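Alpha-2,3-sialyltransferase (Campylobacter jejuni, PDB 2P2V) probably transfers sialic acid from CMP-sialic acid to glycan acceptors in alpha-2,3 linkage, this chain being the N-terminal, donor-binding part. Local coordinates at residues 156-160 against 161-165; 215-218 against 219-223. All coordinates share one frame; numbering follows the deposited sequence.

Overall arrangement
Contacts 1 and 2 are the C-terminal ends of two neighbouring helices, 150-161 and 207-221, each leading into a strand of the parallel sheet, 165-169 and 224-227, which are neighbours in it. They pack on each other: I159 sits against L217 and Y221, and V223 rests on the backbone of Y163 and K164. Contact 1 is the more buried, with A158 and Y163 facing strand 21-25, and its helix ends at a glycine. Contact 2 is further out; L217 and V223 are buried against helix 150-161, while lysines and a serine line its outer side and a lysine takes the positive-phi position. The side chains of I157 and L217 are each about 12 Å from the bound CMP-sialic acid analogue.

Contact 1: residues 156-160 against 161-165; sequences AIAIA and LGYKT
L161 closes the helix over I157. Its N-H points to I157 O at 2.9 Å, a bent bond (135° at the hydrogen), and shares itself weakly with A158 O. With CG anti to the carbonyl carbon (chi1 -75°), the leucine runs alongside I157, the two side chains heading the same way until CD1 meets I157 CG2 at 3.8 Å. G162 then breaks the helix with positive phi (106°), and its N-H makes weak bonds to A158 O and I159 O. Y163 N follows with a straighter bond to A158 O, 3.0 Å, arriving from above the carbonyl plane. That completes a Schellman motif, and the same oxygen lies in plane at the ring edge of Y163, 3.5 Å from CD1. CD1 also touches A158 CB at 3.9 Å, the apolar pair that spans the motif; beyond it, Y163 OH hydrogen-bonds to D44. The turn takes the chain from helix 150-161 into strand 165-169, with A158 and Y163 against strand 21-25. K164 reaches back with NZ to a water, which donates to I159 O (2.7 Å) and Y163 O. I159 O, its regular partner Y163 N spent on A158 O, keeps one weak bond and the water.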
ATOM      1  N   ALA A 156       2.349   2.272  28.571  1.00 23.67           N
ATOM      2  CA  ALA A 156       3.138   2.516  27.368  1.00 22.75           C
ATOM      3  C   ALA A 156       2.412   3.517  26.486  1.00 23.45           C
ATOM      4  O   ALA A 156       2.999   4.490  25.975  1.00 22.85           O
ATOM      5  CB  ALA A 156       3.463   1.104  26.605  1.00 22.12           C
ATOM      6  N   ILE A 157       1.088   3.333  26.305  1.00 22.78           N
ATOM      7  CA  ILE A 157       0.336   4.245  25.478  1.00 22.62           C
ATOM      8  C   ILE A 157       0.394   5.668  26.071  1.00 22.53           C
ATOM      9  O   ILE A 157       0.646   6.655  25.339  1.00 24.50           O
ATOM     10  CB  ILE A 157      -1.171   3.809  25.368  1.00 23.11           C
ATOM     11  CG1 ILE A 157      -1.260   2.568  24.469  1.00 20.53           C
ATOM     12  CG2 ILE A 157      -1.997   4.938  24.758  1.00 24.07           C
ATOM     13  CD1 ILE A 157      -1.219   2.837  22.974  1.00 22.24           C
ATOM     14  N   ALA A 158       0.170   5.743  27.372  1.00 22.21           N
ATOM     15  CA  ALA A 158       0.200   7.057  28.099  1.00 24.30           C
ATOM     16  C   ALA A 158       1.549   7.761  27.883  1.00 23.91           C
ATOM     17  O   ALA A 158       1.583   8.962  27.533  1.00 25.96           O
ATOM     18  CB  ALA A 158      -0.101   6.869  29.570  1.00 24.43           C
ATOM     19  N   ILE A 159       2.632   7.004  28.022  1.00 26.12           N
ATOM     20  CA  ILE A 159       4.013   7.528  27.863  1.00 26.73           C
ATOM     21  C   ILE A 159       4.245   7.971  26.442  1.00 27.69           C
ATOM     22  O   ILE A 159       4.747   9.106  26.191  1.00 27.03           O
ATOM     23  CB  ILE A 159       5.040   6.498  28.346  1.00 26.82           C
ATOM     24  CG1 ILE A 159       4.869   6.307  29.848  1.00 26.52           C
ATOM     25  CG2 ILE A 159       6.470   6.861  27.949  1.00 28.81           C
ATOM     26  CD1 ILE A 159       5.587   5.163  30.405  1.00 25.71           C
ATOM     27  N   ALA A 160       3.812   7.131  25.463  1.00 25.34           N
ATOM     28  CA  ALA A 160       3.913   7.583  24.091  1.00 25.96           C
ATOM     29  C   ALA A 160       3.128   8.851  23.775  1.00 25.57           C
ATOM     30  O   ALA A 160       3.510   9.584  22.884  1.00 26.15           O
ATOM     31  CB  ALA A 160       3.622   6.465  23.066  1.00 25.79           C
ATOM     32  N   LEU A 161       2.015   9.098  24.459  1.00 25.34           N
ATOM     33  CA  LEU A 161       1.186  10.230  24.136  1.00 26.79           C
ATOM     34  C   LEU A 161       1.651  11.458  24.924  1.00 27.86           C
ATOM     35  O   LEU A 161       1.167  12.576  24.700  1.00 29.95           O
ATOM     36  CB  LEU A 161      -0.255   9.948  24.503  1.00 25.54           C
ATOM     37  CG  LEU A 161      -0.945   8.983  23.495  1.00 24.64           C
ATOM     38  CD1 LEU A 161      -2.264   8.634  24.111  1.00 24.80           C
ATOM     39  CD2 LEU A 161      -1.099   9.512  22.054  1.00 27.53           C
ATOM     40  N   GLY A 162       2.553  11.228  25.853  1.00 29.39           N
ATOM     41  CA  GLY A 162       3.241  12.377  26.496  1.00 29.99           C
ATOM     42  C   GLY A 162       2.781  12.665  27.909  1.00 31.40           C
ATOM     43  O   GLY A 162       3.074  13.745  28.443  1.00 30.47           O
ATOM     44  N   TYR A 163       2.101  11.710  28.559  1.00 30.81           N
ATOM     45  CA  TYR A 163       1.879  11.831  29.991  1.00 30.92           C
ATOM     46  C   TYR A 163       3.165  11.534  30.754  1.00 32.41           C
ATOM     47  O   TYR A 163       4.004  10.705  30.325  1.00 31.26           O
ATOM     48  CB  TYR A 163       0.759  10.922  30.468  1.00 30.24           C
ATOM     49  CG  TYR A 163      -0.630  11.266  29.959  1.00 29.61           C
ATOM     50  CD1 TYR A 163      -1.180  10.572  28.870  1.00 27.65           C
ATOM     51  CD2 TYR A 163      -1.418  12.231  30.595  1.00 29.49           C
ATOM     52  CE1 TYR A 163      -2.417  10.832  28.442  1.00 28.76           C
ATOM     53  CE2 TYR A 163      -2.684  12.507  30.163  1.00 29.73           C
ATOM     54  CZ  TYR A 163      -3.195  11.774  29.081  1.00 31.64           C
ATOM     55  OH  TYR A 163      -4.456  12.025  28.629  1.00 28.73           O
ATOM     56  N   LYS A 164       3.311  12.205  31.897  1.00 33.61           N
ATOM     57  CA  LYS A 164       4.586  12.186  32.649  1.00 35.06           C
ATOM     58  C   LYS A 164       4.514  11.541  34.014  1.00 34.38           C
ATOM     59  O   LYS A 164       5.534  11.046  34.525  1.00 34.90           O
ATOM     60  CB  LYS A 164       5.169  13.600  32.720  1.00 35.19           C
ATOM     61  CG  LYS A 164       5.578  14.168  31.379  1.00 36.99           C
ATOM     62  CD  LYS A 164       6.540  13.243  30.623  1.00 40.71           C
ATOM     63  CE  LYS A 164       6.981  13.875  29.323  1.00 42.39           C
ATOM     64  NZ  LYS A 164       7.606  12.842  28.422  1.00 43.92           N
ATOM     65  N   THR A 165       3.314  11.526  34.610  1.00 33.98           N
ATOM     66  CA  THR A 165       3.112  10.865  35.876  1.00 33.69           C
ATOM     67  C   THR A 165       1.925   9.913  35.864  1.00 33.57           C
ATOM     68  O   THR A 165       0.790  10.343  35.716  1.00 33.77           O
ATOM     69  CB  THR A 165       2.913  11.871  37.046  1.00 34.65           C
ATOM     70  OG1 THR A 165       3.915  12.893  36.959  1.00 34.95           O
ATOM     71  CG2 THR A 165       3.086  11.129  38.345  1.00 34.36           C
TER
HETATM   72  O   HOH W   1       5.783  10.682  28.176  1.00 29.37           O

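Contact 2: residues 215-218 against 219-223; sequences KLLK and SIYKV. With EDO (1,2-ethanediol), chain J.
The Y221 ring turns an edge to L217: L217 O lies near the ring plane, 3.5 Å from Y221 CD2, and L217 CD2 comes in obliquely at 4.1 Å from the same ring carbon. One face is covered by I220, whose CG2 sits 3.4 Å above the ring plane, over its centre, a CH-pi contact. I159 of helix 150-161 packs against Y221 at CB, and Y221 OH makes a weak hydrogen bond to F133 N of helix 131-144. One residue back along the helix, L216 and I220 meet. L216, its CG anti to the backbone N (chi1 -172°), swings toward the C-terminal end, and its CG is only 3.5 Å from I220 CD1, tighter than usual. S219 N, I220 N and Y221 N bond K215 O, L216 O and L217 O in the regular helical pattern; the next, K222 N to K218 O, is weak. A bend at chi2 (-57°) folds the K222 chain back over its turn, bringing NZ to S219 O at 2.7 Å, in the carbonyl plane. K218 lies along the exit: its CG is 3.2 Å from V223 O, and a water joins V223 O to NZ, weakly at the lysine. A 1,2-ethanediol, probably from the crystallisation liquor, hydrogen-bonds I220 O and E132. The helix ends at a residue with left-handed backbone angles, K222 (phi 56°), and feeds into strand 224-227, as in a Rossmann-like nucleotide-binding fold.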
ATOM      1  N   LYS A 215       9.160  -0.980  34.985  1.00 32.91           N
ATOM      2  CA  LYS A 215      10.439  -0.362  35.418  1.00 35.26           C
ATOM      3  C   LYS A 215      11.245   0.117  34.216  1.00 34.39           C
ATOM      4  O   LYS A 215      11.854   1.183  34.235  1.00 35.35           O
ATOM      5  CB  LYS A 215      11.236  -1.348  36.280  1.00 35.61           C
ATOM      6  CG  LYS A 215      10.623  -1.561  37.687  1.00 37.95           C
ATOM      7  CD  LYS A 215      11.614  -2.249  38.642  1.00 39.32           C
ATOM      8  CE  LYS A 215      11.608  -3.803  38.489  1.00 44.98           C
ATOM      9  NZ  LYS A 215      11.904  -4.548  39.799  1.00 48.60           N
ATOM     10  N   LEU A 216      11.211  -0.661  33.131  1.00 33.96           N
ATOM     11  CA  LEU A 216      11.849  -0.229  31.883  1.00 32.48           C
ATOM     12  C   LEU A 216      11.245   1.013  31.272  1.00 31.22           C
ATOM     13  O   LEU A 216      11.988   1.872  30.795  1.00 29.18           O
ATOM     14  CB  LEU A 216      11.933  -1.365  30.849  1.00 33.02           C
ATOM     15  CG  LEU A 216      12.748  -1.062  29.576  1.00 34.73           C
ATOM     16  CD1 LEU A 216      14.253  -0.776  29.935  1.00 35.41           C
ATOM     17  CD2 LEU A 216      12.659  -2.193  28.535  1.00 33.30           C
ATOM     18  N   LEU A 217       9.906   1.099  31.220  1.00 29.67           N
ATOM     19  CA  LEU A 217       9.247   2.302  30.722  1.00 29.38           C
ATOM     20  C   LEU A 217       9.729   3.501  31.516  1.00 31.15           C
ATOM     21  O   LEU A 217      10.017   4.555  30.941  1.00 30.39           O
ATOM     22  CB  LEU A 217       7.720   2.166  30.856  1.00 29.47           C
ATOM     23  CG  LEU A 217       7.087   1.269  29.768  1.00 26.35           C
ATOM     24  CD1 LEU A 217       5.627   0.944  30.187  1.00 26.96           C
ATOM     25  CD2 LEU A 217       7.167   1.975  28.418  1.00 24.62           C
ATOM     26  N   LYS A 218       9.793   3.326  32.834  1.00 33.28           N
ATOM     27  CA  LYS A 218      10.209   4.435  33.737  1.00 36.01           C
ATOM     28  C   LYS A 218      11.670   4.806  33.480  1.00 35.75           C
ATOM     29  O   LYS A 218      11.975   5.980  33.336  1.00 37.09           O
ATOM     30  CB  LYS A 218       9.986   4.032  35.203  1.00 35.79           C
ATOM     31  CG  LYS A 218      10.389   5.080  36.265  1.00 36.79           C
ATOM     32  CD  LYS A 218      10.175   4.478  37.645  1.00 39.01           C
ATOM     33  CE  LYS A 218      10.313   5.483  38.762  1.00 45.06           C
ATOM     34  NZ  LYS A 218      11.311   6.573  38.465  1.00 45.38           N
ATOM     35  N   SER A 219      12.566   3.819  33.373  1.00 37.42           N
ATOM     36  CA  SER A 219      13.997   4.173  33.097  1.00 38.41           C
ATOM     37  C   SER A 219      14.335   4.716  31.719  1.00 38.04           C
ATOM     38  O   SER A 219      15.219   5.567  31.598  1.00 37.78           O
ATOM     39  CB  SER A 219      15.036   3.129  33.530  1.00 39.10           C
ATOM     40  OG  SER A 219      14.654   1.794  33.284  1.00 42.87           O
ATOM     41  N   ILE A 220      13.648   4.257  30.666  1.00 35.32           N
ATOM     42  CA  ILE A 220      13.905   4.824  29.338  1.00 34.91           C
ATOM     43  C   ILE A 220      13.284   6.192  29.122  1.00 33.85           C
ATOM     44  O   ILE A 220      13.899   7.091  28.520  1.00 34.49           O
ATOM     45  CB  ILE A 220      13.389   3.869  28.172  1.00 34.55           C
ATOM     46  CG1 ILE A 220      13.982   2.489  28.278  1.00 35.44           C
ATOM     47  CG2 ILE A 220      13.771   4.419  26.806  1.00 35.46           C
ATOM     48  CD1 ILE A 220      13.254   1.515  27.288  1.00 35.19           C
ATOM     49  N   TYR A 221      12.021   6.341  29.518  1.00 32.90           N
ATOM     50  CA  TYR A 221      11.249   7.517  29.096  1.00 32.60           C
ATOM     51  C   TYR A 221      11.127   8.578  30.188  1.00 33.44           C
ATOM     52  O   TYR A 221      10.546   9.632  29.965  1.00 34.33           O
ATOM     53  CB  TYR A 221       9.864   7.112  28.496  1.00 31.01           C
ATOM     54  CG  TYR A 221      10.106   6.178  27.310  1.00 29.34           C
ATOM     55  CD1 TYR A 221      10.644   6.652  26.124  1.00 26.35           C
ATOM     56  CD2 TYR A 221       9.904   4.824  27.430  1.00 28.26           C
ATOM     57  CE1 TYR A 221      10.942   5.824  25.066  1.00 27.70           C
ATOM     58  CE2 TYR A 221      10.193   3.970  26.375  1.00 26.92           C
ATOM     59  CZ  TYR A 221      10.697   4.456  25.201  1.00 26.56           C
ATOM     60  OH  TYR A 221      11.012   3.566  24.167  1.00 28.67           O
ATOM     61  N   LYS A 222      11.689   8.271  31.345  1.00 34.54           N
ATOM     62  CA  LYS A 222      11.792   9.226  32.455  1.00 37.05           C
ATOM     63  C   LYS A 222      10.457   9.820  32.909  1.00 37.67           C
ATOM     64  O   LYS A 222      10.191  11.024  32.764  1.00 39.53           O
ATOM     65  CB  LYS A 222      12.792  10.327  32.112  1.00 37.34           C
ATOM     66  CG  LYS A 222      14.151   9.829  31.595  1.00 40.19           C
ATOM     67  CD  LYS A 222      14.865   8.890  32.550  1.00 43.85           C
ATOM     68  CE  LYS A 222      16.251   8.535  31.997  1.00 47.09           C
ATOM     69  NZ  LYS A 222      16.886   7.391  32.726  1.00 47.27           N
ATOM     70  N   VAL A 223       9.610   8.958  33.454  1.00 36.18           N
ATOM     71  CA  VAL A 223       8.326   9.347  33.965  1.00 34.90           C
ATOM     72  C   VAL A 223       8.273   8.757  35.362  1.00 35.38           C
ATOM     73  O   VAL A 223       9.163   7.978  35.764  1.00 35.90           O
ATOM     74  CB  VAL A 223       7.150   8.771  33.050  1.00 35.09           C
ATOM     75  CG1 VAL A 223       7.202   9.322  31.647  1.00 33.35           C
ATOM     76  CG2 VAL A 223       7.233   7.279  33.004  1.00 32.63           C
TER
HETATM   77  C1  EDO J 708      17.528   6.109  26.841  1.00 52.76           C
HETATM   78  O1  EDO J 708      16.669   6.911  27.649  1.00 52.34           O
HETATM   79  C2  EDO J 708      17.642   4.753  27.519  1.00 54.19           C
HETATM   80  O2  EDO J 708      17.957   3.781  26.521  1.00 51.79           O
HETATM   81  O   HOH W   2      11.987   8.627  36.165  1.00 58.78           O